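Long-range contact in beta-mannosidase (Trichoderma harzianum, PDB 4CVU), which probably hydrolyses terminal beta-mannosidic bonds in mannosides and manno-oligosaccharides, as a glycosylated fungal enzyme of glycoside hydrolase family 2: residues A[182-194]-A[198-210]. Sequence-based numbering, arbitrary orientation.
Sequences PFEYPNRQWVRKE and FGWDWGPAFSPVG. With NAG (2-acetamido-2-deoxy-beta-D-glucopyranose), chain J.
Phe-183 lays its ring against the indole of Trp-200, a worked example of a strandless loop packing through aromatic faces. From Phe-183, CB sits 3.4 Å from the carbonyl O of Gly-199; CG and CD1 come next to Trp-200 CA, which lies over one face of the ring in a CH-pi contact, and CE1 approaches the backbone N of Asp-201. Along the other side of the ring CD2 stays by Gly-199 O, CE2 lies over the indole at CE3 and CD2, and CZ ends 3.4 Å from Trp-200 CE2. The phenyl ring and the five-membered ring of Trp-200 stack face to face, their planes tilted by 27°. At the indole edge, CZ3 meets one face of the Arg-188 guanidinium, the planes 70° apart, while NH1 bonds to the carbonyl of Ser-450.

Phe-198 fills the middle, its CZ 3.8 Å from Val-191 CG1, and its carbonyl O takes a hydrogen bond from Tyr-185 N at 3.2 Å and a weak one from Glu-184 N. At the far end, the Lys-193 chain, with CG anti to the backbone N (chi1 179°) and extended as far as CE, passes Phe-198 CZ, bends at its last torsion and brings NZ to Pro-208 O at 2.9 Å; Asp-113 and Asp-197 form salt bridges with the same amine. Within the galactose-binding-like domain, the buried lysine charge is probably balanced by two carboxylates and a carbonyl.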
ATOM      1  N   PRO A 182     -22.884 -11.563  18.189  1.00 41.10           N
ATOM      2  CA  PRO A 182     -22.534 -10.744  17.030  1.00 40.62           C
ATOM      3  C   PRO A 182     -21.367 -11.273  16.193  1.00 41.28           C
ATOM      4  O   PRO A 182     -20.717 -12.255  16.576  1.00 40.98           O
ATOM      5  CB  PRO A 182     -22.106  -9.418  17.645  1.00 43.27           C
ATOM      6  CG  PRO A 182     -21.674  -9.724  19.034  1.00 43.66           C
ATOM      7  CD  PRO A 182     -22.234 -11.082  19.425  1.00 44.09           C
ATOM      8  N   PHE A 183     -21.125 -10.589  15.069  1.00 39.81           N
ATOM      9  CA  PHE A 183     -19.931 -10.762  14.257  1.00 39.49           C
ATOM     10  C   PHE A 183     -18.983  -9.690  14.735  1.00 40.05           C
ATOM     11  O   PHE A 183     -17.929  -9.985  15.320  1.00 38.40           O
ATOM     12  CB  PHE A 183     -20.252 -10.623  12.749  1.00 38.56           C
ATOM     13  CG  PHE A 183     -20.956 -11.825  12.159  1.00 37.97           C
ATOM     14  CD1 PHE A 183     -20.234 -12.919  11.732  1.00 38.30           C
ATOM     15  CD2 PHE A 183     -22.331 -11.857  12.031  1.00 37.22           C
ATOM     16  CE1 PHE A 183     -20.867 -14.025  11.187  1.00 36.74           C
ATOM     17  CE2 PHE A 183     -22.978 -12.970  11.501  1.00 36.99           C
ATOM     18  CZ  PHE A 183     -22.242 -14.041  11.079  1.00 36.50           C
ATOM     19  N   GLU A 184     -19.373  -8.437  14.510  1.00 39.54           N
ATOM     20  CA  GLU A 184     -18.676  -7.324  15.105  1.00 40.01           C
ATOM     21  C   GLU A 184     -19.639  -6.508  15.981  1.00 41.22           C
ATOM     22  O   GLU A 184     -19.622  -6.712  17.192  1.00 43.60           O
ATOM     23  CB  GLU A 184     -17.934  -6.499  14.038  1.00 39.16           C
ATOM     24  CG  GLU A 184     -16.763  -7.298  13.472  1.00 39.82           C
ATOM     25  CD  GLU A 184     -16.083  -6.651  12.280  1.00 38.35           C
ATOM     26  OE1 GLU A 184     -15.514  -5.541  12.418  1.00 40.60           O
ATOM     27  OE2 GLU A 184     -16.126  -7.264  11.186  1.00 38.25           O
ATOM     28  N   TYR A 185     -20.449  -5.603  15.410  1.00 40.06           N
ATOM     29  CA  TYR A 185     -21.443  -4.860  16.224  1.00 40.83           C
ATOM     30  C   TYR A 185     -22.582  -5.747  16.730  1.00 39.77           C
ATOM     31  O   TYR A 185     -23.070  -6.577  16.011  1.00 38.04           O
ATOM     32  CB  TYR A 185     -22.086  -3.723  15.458  1.00 40.97           C
ATOM     33  CG  TYR A 185     -21.108  -2.638  15.121  1.00 42.52           C
ATOM     34  CD1 TYR A 185     -20.824  -1.615  16.034  1.00 44.88           C
ATOM     35  CD2 TYR A 185     -20.432  -2.635  13.913  1.00 43.61           C
ATOM     36  CE1 TYR A 185     -19.915  -0.608  15.738  1.00 43.14           C
ATOM     37  CE2 TYR A 185     -19.513  -1.632  13.598  1.00 41.81           C
ATOM     38  CZ  TYR A 185     -19.260  -0.632  14.495  1.00 43.64           C
ATOM     39  OH  TYR A 185     -18.359   0.349  14.151  1.00 41.97           O
ATOM     40  N   PRO A 186     -22.993  -5.572  17.984  1.00 40.29           N
ATOM     41  CA  PRO A 186     -24.155  -6.253  18.538  1.00 39.79           C
ATOM     42  C   PRO A 186     -25.447  -5.556  18.192  1.00 40.60           C
ATOM     43  O   PRO A 186     -25.459  -4.430  17.731  1.00 39.50           O
ATOM     44  CB  PRO A 186     -23.940  -6.096  20.037  1.00 41.25           C
ATOM     45  CG  PRO A 186     -23.226  -4.782  20.142  1.00 41.50           C
ATOM     46  CD  PRO A 186     -22.270  -4.794  19.003  1.00 39.94           C
ATOM     47  N   ASN A 187     -26.548  -6.229  18.471  1.00 39.69           N
ATOM     48  CA  ASN A 187     -27.886  -5.658  18.383  1.00 40.12           C
ATOM     49  C   ASN A 187     -28.516  -5.434  17.016  1.00 40.71           C
ATOM     50  O   ASN A 187     -29.526  -4.769  16.951  1.00 40.58           O
ATOM     51  CB  ASN A 187     -28.018  -4.378  19.236  1.00 42.20           C
ATOM     52  CG  ASN A 187     -27.758  -4.620  20.698  1.00 42.43           C
ATOM     53  OD1 ASN A 187     -28.244  -5.571  21.289  1.00 43.24           O
ATOM     54  ND2 ASN A 187     -26.925  -3.821  21.253  1.00 42.27           N
ATOM     55  N   ARG A 188     -27.961  -6.027  15.954  1.00 37.87           N
ATOM     56  CA  ARG A 188     -28.404  -5.811  14.584  1.00 39.46           C
ATOM     57  C   ARG A 188     -29.849  -6.249  14.322  1.00 38.64           C
ATOM     58  O   ARG A 188     -30.475  -5.814  13.396  1.00 36.92           O
ATOM     59  CB  ARG A 188     -27.460  -6.485  13.585  1.00 37.86           C
ATOM     60  CG  ARG A 188     -27.574  -7.979  13.487  1.00 39.26           C
ATOM     61  CD  ARG A 188     -26.428  -8.669  12.721  1.00 38.58           C
ATOM     62  NE  ARG A 188     -26.319 -10.104  13.010  1.00 37.69           N
ATOM     63  CZ  ARG A 188     -27.000 -11.039  12.364  1.00 37.20           C
ATOM     64  NH1 ARG A 188     -27.835 -10.687  11.462  1.00 36.56           N
ATOM     65  NH2 ARG A 188     -26.871 -12.333  12.627  1.00 38.25           N
ATOM     66  N   GLN A 189     -30.371  -7.138  15.162  1.00 40.26           N
ATOM     67  CA  GLN A 189     -31.725  -7.634  14.960  1.00 40.49           C
ATOM     68  C   GLN A 189     -32.776  -6.503  15.058  1.00 41.88           C
ATOM     69  O   GLN A 189     -33.905  -6.651  14.571  1.00 41.03           O
ATOM     70  CB  GLN A 189     -32.025  -8.765  15.962  1.00 42.49           C
ATOM     71  CG  GLN A 189     -32.229  -8.357  17.421  1.00 43.63           C
ATOM     72  CD  GLN A 189     -30.954  -8.314  18.232  1.00 46.71           C
ATOM     73  OE1 GLN A 189     -29.851  -8.095  17.693  1.00 44.58           O
ATOM     74  NE2 GLN A 189     -31.097  -8.460  19.566  1.00 46.97           N
ATOM     75  N   TRP A 190     -32.397  -5.391  15.690  1.00 41.47           N
ATOM     76  CA  TRP A 190     -33.327  -4.273  15.961  1.00 44.09           C
ATOM     77  C   TRP A 190     -33.442  -3.283  14.814  1.00 43.01           C
ATOM     78  O   TRP A 190     -34.279  -2.401  14.857  1.00 44.02           O
ATOM     79  CB  TRP A 190     -32.930  -3.516  17.267  1.00 43.58           C
ATOM     80  CG  TRP A 190     -33.327  -4.296  18.443  1.00 45.02           C
ATOM     81  CD1 TRP A 190     -32.513  -4.986  19.286  1.00 45.90           C
ATOM     82  CD2 TRP A 190     -34.658  -4.562  18.862  1.00 44.38           C
ATOM     83  NE1 TRP A 190     -33.253  -5.651  20.232  1.00 44.70           N
ATOM     84  CE2 TRP A 190     -34.579  -5.407  19.987  1.00 46.17           C
ATOM     85  CE3 TRP A 190     -35.923  -4.136  18.418  1.00 46.13           C
ATOM     86  CZ2 TRP A 190     -35.717  -5.848  20.666  1.00 46.63           C
ATOM     87  CZ3 TRP A 190     -37.054  -4.564  19.103  1.00 45.51           C
ATOM     88  CH2 TRP A 190     -36.941  -5.415  20.207  1.00 46.93           C
ATOM     89  N   VAL A 191     -32.623  -3.433  13.777  1.00 41.59           N
ATOM     90  CA  VAL A 191     -32.631  -2.437  12.691  1.00 39.52           C
ATOM     91  C   VAL A 191     -32.848  -3.061  11.323  1.00 38.67           C
ATOM     92  O   VAL A 191     -32.192  -4.022  10.965  1.00 37.59           O
ATOM     93  CB  VAL A 191     -31.381  -1.550  12.713  1.00 38.73           C
ATOM     94  CG1 VAL A 191     -30.095  -2.381  12.681  1.00 39.63           C
ATOM     95  CG2 VAL A 191     -31.406  -0.569  11.547  1.00 38.88           C
ATOM     96  N   ARG A 192     -33.762  -2.492  10.550  1.00 37.97           N
ATOM     97  CA  ARG A 192     -33.965  -2.900   9.172  1.00 36.95           C
ATOM     98  C   ARG A 192     -32.910  -2.238   8.275  1.00 37.53           C
ATOM     99  O   ARG A 192     -33.168  -1.242   7.582  1.00 36.66           O
ATOM    100  CB  ARG A 192     -35.392  -2.541   8.732  1.00 37.36           C
ATOM    101  CG  ARG A 192     -36.458  -3.176   9.579  1.00 37.34           C
ATOM    102  CD  ARG A 192     -36.272  -4.656   9.718  1.00 37.96           C
ATOM    103  NE  ARG A 192     -36.009  -5.260   8.412  1.00 38.75           N
ATOM    104  CZ  ARG A 192     -35.222  -6.310   8.184  1.00 39.41           C
ATOM    105  NH1 ARG A 192     -34.580  -6.935   9.170  1.00 41.42           N
ATOM    106  NH2 ARG A 192     -35.083  -6.768   6.942  1.00 38.96           N
ATOM    107  N   LYS A 193     -31.716  -2.844   8.320  1.00 36.78           N
ATOM    108  CA  LYS A 193     -30.509  -2.421   7.603  1.00 36.91           C
ATOM    109  C   LYS A 193     -29.808  -3.718   7.245  1.00 34.43           C
ATOM    110  O   LYS A 193     -29.934  -4.770   7.936  1.00 34.38           O
ATOM    111  CB  LYS A 193     -29.612  -1.500   8.481  1.00 37.21           C
ATOM    112  CG  LYS A 193     -28.300  -1.000   7.833  1.00 37.92           C
ATOM    113  CD  LYS A 193     -27.688   0.174   8.597  1.00 39.26           C
ATOM    114  CE  LYS A 193     -26.288   0.611   8.109  1.00 38.35           C
ATOM    115  NZ  LYS A 193     -26.084   0.415   6.650  1.00 39.18           N
ATOM    116  N   GLU A 194     -29.088  -3.656   6.146  1.00 34.83           N
ATOM    117  CA  GLU A 194     -28.368  -4.790   5.570  1.00 32.22           C
ATOM    118  C   GLU A 194     -27.518  -5.338   6.680  1.00 31.71           C
ATOM    119  O   GLU A 194     -26.698  -4.682   7.254  1.00 30.57           O
ATOM    120  CB  GLU A 194     -27.553  -4.292   4.353  1.00 32.46           C
ATOM    121  CG  GLU A 194     -26.514  -5.233   3.791  1.00 32.14           C
ATOM    122  CD  GLU A 194     -25.863  -4.760   2.481  1.00 32.98           C
ATOM    123  OE1 GLU A 194     -25.050  -3.867   2.555  1.00 33.78           O
ATOM    124  OE2 GLU A 194     -26.134  -5.278   1.418  1.00 30.97           O
ATOM    125  N   PHE A 198     -22.794  -4.734   9.688  1.00 35.71           N
ATOM    126  CA  PHE A 198     -22.223  -4.823  11.013  1.00 37.10           C
ATOM    127  C   PHE A 198     -21.174  -5.933  11.149  1.00 38.59           C
ATOM    128  O   PHE A 198     -20.823  -6.330  12.286  1.00 36.95           O
ATOM    129  CB  PHE A 198     -23.334  -5.023  12.045  1.00 37.83           C
ATOM    130  CG  PHE A 198     -24.452  -4.031  11.900  1.00 39.50           C
ATOM    131  CD1 PHE A 198     -24.287  -2.726  12.331  1.00 39.02           C
ATOM    132  CD2 PHE A 198     -25.623  -4.378  11.241  1.00 39.01           C
ATOM    133  CE1 PHE A 198     -25.302  -1.807  12.154  1.00 40.35           C
ATOM    134  CE2 PHE A 198     -26.626  -3.459  11.037  1.00 40.81           C
ATOM    135  CZ  PHE A 198     -26.463  -2.165  11.512  1.00 40.22           C
ATOM    136  N   GLY A 199     -20.715  -6.441   9.982  1.00 35.70           N
ATOM    137  CA  GLY A 199     -19.683  -7.415   9.893  1.00 36.12           C
ATOM    138  C   GLY A 199     -20.221  -8.777   9.526  1.00 36.35           C
ATOM    139  O   GLY A 199     -21.333  -9.106   9.874  1.00 36.44           O
ATOM    140  N   TRP A 200     -19.439  -9.568   8.793  1.00 36.19           N
ATOM    141  CA  TRP A 200     -19.765 -11.005   8.623  1.00 34.25           C
ATOM    142  C   TRP A 200     -18.434 -11.753   8.592  1.00 34.21           C
ATOM    143  O   TRP A 200     -17.337 -11.139   8.648  1.00 34.46           O
ATOM    144  CB  TRP A 200     -20.640 -11.253   7.366  1.00 33.19           C
ATOM    145  CG  TRP A 200     -21.723 -12.382   7.505  1.00 33.46           C
ATOM    146  CD1 TRP A 200     -21.602 -13.669   7.123  1.00 33.62           C
ATOM    147  CD2 TRP A 200     -23.051 -12.257   8.063  1.00 33.53           C
ATOM    148  NE1 TRP A 200     -22.748 -14.383   7.417  1.00 33.34           N
ATOM    149  CE2 TRP A 200     -23.651 -13.539   8.000  1.00 35.41           C
ATOM    150  CE3 TRP A 200     -23.770 -11.209   8.625  1.00 34.94           C
ATOM    151  CZ2 TRP A 200     -24.940 -13.791   8.462  1.00 34.81           C
ATOM    152  CZ3 TRP A 200     -25.085 -11.450   9.072  1.00 35.92           C
ATOM    153  CH2 TRP A 200     -25.653 -12.751   8.980  1.00 35.48           C
ATOM    154  N   ASP A 201     -18.509 -13.081   8.505  1.00 33.54           N
ATOM    155  CA  ASP A 201     -17.326 -13.901   8.509  1.00 32.80           C
ATOM    156  C   ASP A 201     -16.570 -13.899   7.174  1.00 30.16           C
ATOM    157  O   ASP A 201     -15.575 -14.577   7.078  1.00 30.53           O
ATOM    158  CB  ASP A 201     -17.601 -15.351   9.000  1.00 31.72           C
ATOM    159  CG  ASP A 201     -18.630 -16.093   8.187  1.00 34.04           C
ATOM    160  OD1 ASP A 201     -19.150 -15.601   7.155  1.00 33.42           O
ATOM    161  OD2 ASP A 201     -18.925 -17.251   8.586  1.00 32.97           O
ATOM    162  N   TRP A 202     -16.983 -13.070   6.215  1.00 30.13           N
ATOM    163  CA  TRP A 202     -16.218 -12.807   5.017  1.00 29.20           C
ATOM    164  C   TRP A 202     -16.099 -11.315   4.702  1.00 29.46           C
ATOM    165  O   TRP A 202     -15.665 -11.004   3.635  1.00 30.07           O
ATOM    166  CB  TRP A 202     -16.814 -13.494   3.765  1.00 28.97           C
ATOM    167  CG  TRP A 202     -18.287 -13.600   3.785  1.00 29.81           C
ATOM    168  CD1 TRP A 202     -19.018 -14.752   4.010  1.00 30.15           C
ATOM    169  CD2 TRP A 202     -19.227 -12.545   3.666  1.00 29.29           C
ATOM    170  NE1 TRP A 202     -20.352 -14.461   4.016  1.00 29.71           N
ATOM    171  CE2 TRP A 202     -20.503 -13.111   3.795  1.00 29.25           C
ATOM    172  CE3 TRP A 202     -19.121 -11.154   3.446  1.00 28.93           C
ATOM    173  CZ2 TRP A 202     -21.652 -12.346   3.733  1.00 29.51           C
ATOM    174  CZ3 TRP A 202     -20.248 -10.424   3.351  1.00 29.54           C
ATOM    175  CH2 TRP A 202     -21.503 -10.988   3.489  1.00 29.62           C
ATOM    176  N   GLY A 203     -16.509 -10.430   5.580  1.00 31.39           N
ATOM    177  CA  GLY A 203     -16.559  -8.971   5.240  1.00 32.93           C
ATOM    178  C   GLY A 203     -16.444  -8.084   6.445  1.00 33.57           C
ATOM    179  O   GLY A 203     -16.548  -8.564   7.605  1.00 32.16           O
ATOM    180  N   PRO A 204     -16.166  -6.778   6.204  1.00 33.20           N
ATOM    181  CA  PRO A 204     -15.934  -5.769   7.235  1.00 32.93           C
ATOM    182  C   PRO A 204     -17.240  -5.191   7.773  1.00 34.44           C
ATOM    183  O   PRO A 204     -18.362  -5.522   7.265  1.00 34.30           O
ATOM    184  CB  PRO A 204     -15.144  -4.672   6.475  1.00 33.47           C
ATOM    185  CG  PRO A 204     -15.692  -4.751   5.082  1.00 33.02           C
ATOM    186  CD  PRO A 204     -16.039  -6.214   4.840  1.00 32.97           C
ATOM    187  N   ALA A 205     -17.121  -4.335   8.780  1.00 32.51           N
ATOM    188  CA  ALA A 205     -18.270  -3.766   9.441  1.00 33.35           C
ATOM    189  C   ALA A 205     -18.219  -2.263   9.423  1.00 34.51           C
ATOM    190  O   ALA A 205     -17.934  -1.655  10.476  1.00 34.68           O
ATOM    191  CB  ALA A 205     -18.309  -4.235  10.887  1.00 33.54           C
ATOM    192  N   PHE A 206     -18.531  -1.667   8.278  1.00 33.96           N
ATOM    193  CA  PHE A 206     -18.416  -0.208   8.128  1.00 35.57           C
ATOM    194  C   PHE A 206     -19.648   0.592   8.544  1.00 35.29           C
ATOM    195  O   PHE A 206     -19.557   1.818   8.701  1.00 36.37           O
ATOM    196  CB  PHE A 206     -17.982   0.146   6.697  1.00 34.82           C
ATOM    197  CG  PHE A 206     -16.554  -0.230   6.400  1.00 34.55           C
ATOM    198  CD1 PHE A 206     -15.522   0.265   7.192  1.00 34.77           C
ATOM    199  CD2 PHE A 206     -16.242  -1.106   5.369  1.00 35.08           C
ATOM    200  CE1 PHE A 206     -14.221  -0.103   6.957  1.00 35.68           C
ATOM    201  CE2 PHE A 206     -14.925  -1.471   5.133  1.00 33.96           C
ATOM    202  CZ  PHE A 206     -13.926  -0.949   5.930  1.00 34.34           C
ATOM    203  N   SER A 207     -20.793  -0.095   8.681  1.00 35.29           N
ATOM    204  CA  SER A 207     -22.080   0.526   8.985  1.00 33.51           C
ATOM    205  C   SER A 207     -22.253   1.892   8.298  1.00 34.27           C
ATOM    206  O   SER A 207     -22.489   2.905   8.981  1.00 33.14           O
ATOM    207  CB  SER A 207     -22.242   0.713  10.488  1.00 34.93           C
ATOM    208  OG  SER A 207     -23.459   1.371  10.752  1.00 34.27           O
ATOM    209  N   PRO A 208     -22.238   1.900   6.959  1.00 34.82           N
ATOM    210  CA  PRO A 208     -22.359   3.151   6.199  1.00 35.99           C
ATOM    211  C   PRO A 208     -23.774   3.709   6.242  1.00 35.45           C
ATOM    212  O   PRO A 208     -24.750   2.974   6.558  1.00 37.44           O
ATOM    213  CB  PRO A 208     -21.960   2.722   4.798  1.00 34.52           C
ATOM    214  CG  PRO A 208     -22.420   1.293   4.720  1.00 33.77           C
ATOM    215  CD  PRO A 208     -22.017   0.761   6.068  1.00 33.76           C
ATOM    216  N   VAL A 209     -23.875   5.012   5.994  1.00 36.33           N
ATOM    217  CA  VAL A 209     -25.162   5.717   6.014  1.00 37.67           C
ATOM    218  C   VAL A 209     -25.160   6.742   4.911  1.00 38.86           C
ATOM    219  O   VAL A 209     -24.094   7.245   4.533  1.00 36.27           O
ATOM    220  CB  VAL A 209     -25.493   6.423   7.341  1.00 37.55           C
ATOM    221  CG1 VAL A 209     -25.605   5.402   8.475  1.00 37.78           C
ATOM    222  CG2 VAL A 209     -24.457   7.478   7.697  1.00 38.85           C
ATOM    223  N   GLY A 210     -26.354   7.026   4.405  1.00 37.65           N
ATOM    224  CA  GLY A 210     -26.518   8.039   3.366  1.00 39.60           C
ATOM    225  C   GLY A 210     -27.682   7.740   2.435  1.00 39.04           C
ATOM    226  O   GLY A 210     -28.366   6.705   2.589  1.00 38.71           O
TER
HETATM  227  C1  NAG J1005     -28.786  -5.421  25.718  1.00 56.15           C
HETATM  228  C2  NAG J1005     -27.331  -5.575  26.123  1.00 60.74           C
HETATM  229  C3  NAG J1005     -27.107  -6.419  27.365  1.00 61.10           C
HETATM  230  C4  NAG J1005     -28.050  -6.046  28.512  1.00 63.00           C
HETATM  231  C5  NAG J1005     -29.476  -5.831  28.012  1.00 63.29           C
HETATM  232  C6  NAG J1005     -30.378  -5.298  29.135  1.00 61.73           C
HETATM  233  C7  NAG J1005     -25.656  -5.465  24.382  1.00 61.06           C
HETATM  234  C8  NAG J1005     -24.958  -6.238  23.304  1.00 61.62           C
HETATM  235  N2  NAG J1005     -26.578  -6.165  25.040  1.00 60.02           N
HETATM  236  O3  NAG J1005     -25.763  -6.204  27.746  1.00 60.45           O
HETATM  237  O4  NAG J1005     -28.061  -7.127  29.419  1.00 68.47           O
HETATM  238  O5  NAG J1005     -29.504  -4.965  26.871  1.00 59.48           O
HETATM  239  O6  NAG J1005     -30.923  -4.027  28.820  1.00 60.31           O
HETATM  240  O7  NAG J1005     -25.372  -4.269  24.594  1.00 58.01           O
HETATM  241  O   HOH W   1     -22.541  -8.336  13.946  1.00 37.78           O
HETATM  242  O   HOH W   2     -16.943  -9.899  11.244  1.00 39.07           O
HETATM  243  O   HOH W   3     -17.413   0.861  11.335  1.00 39.34           O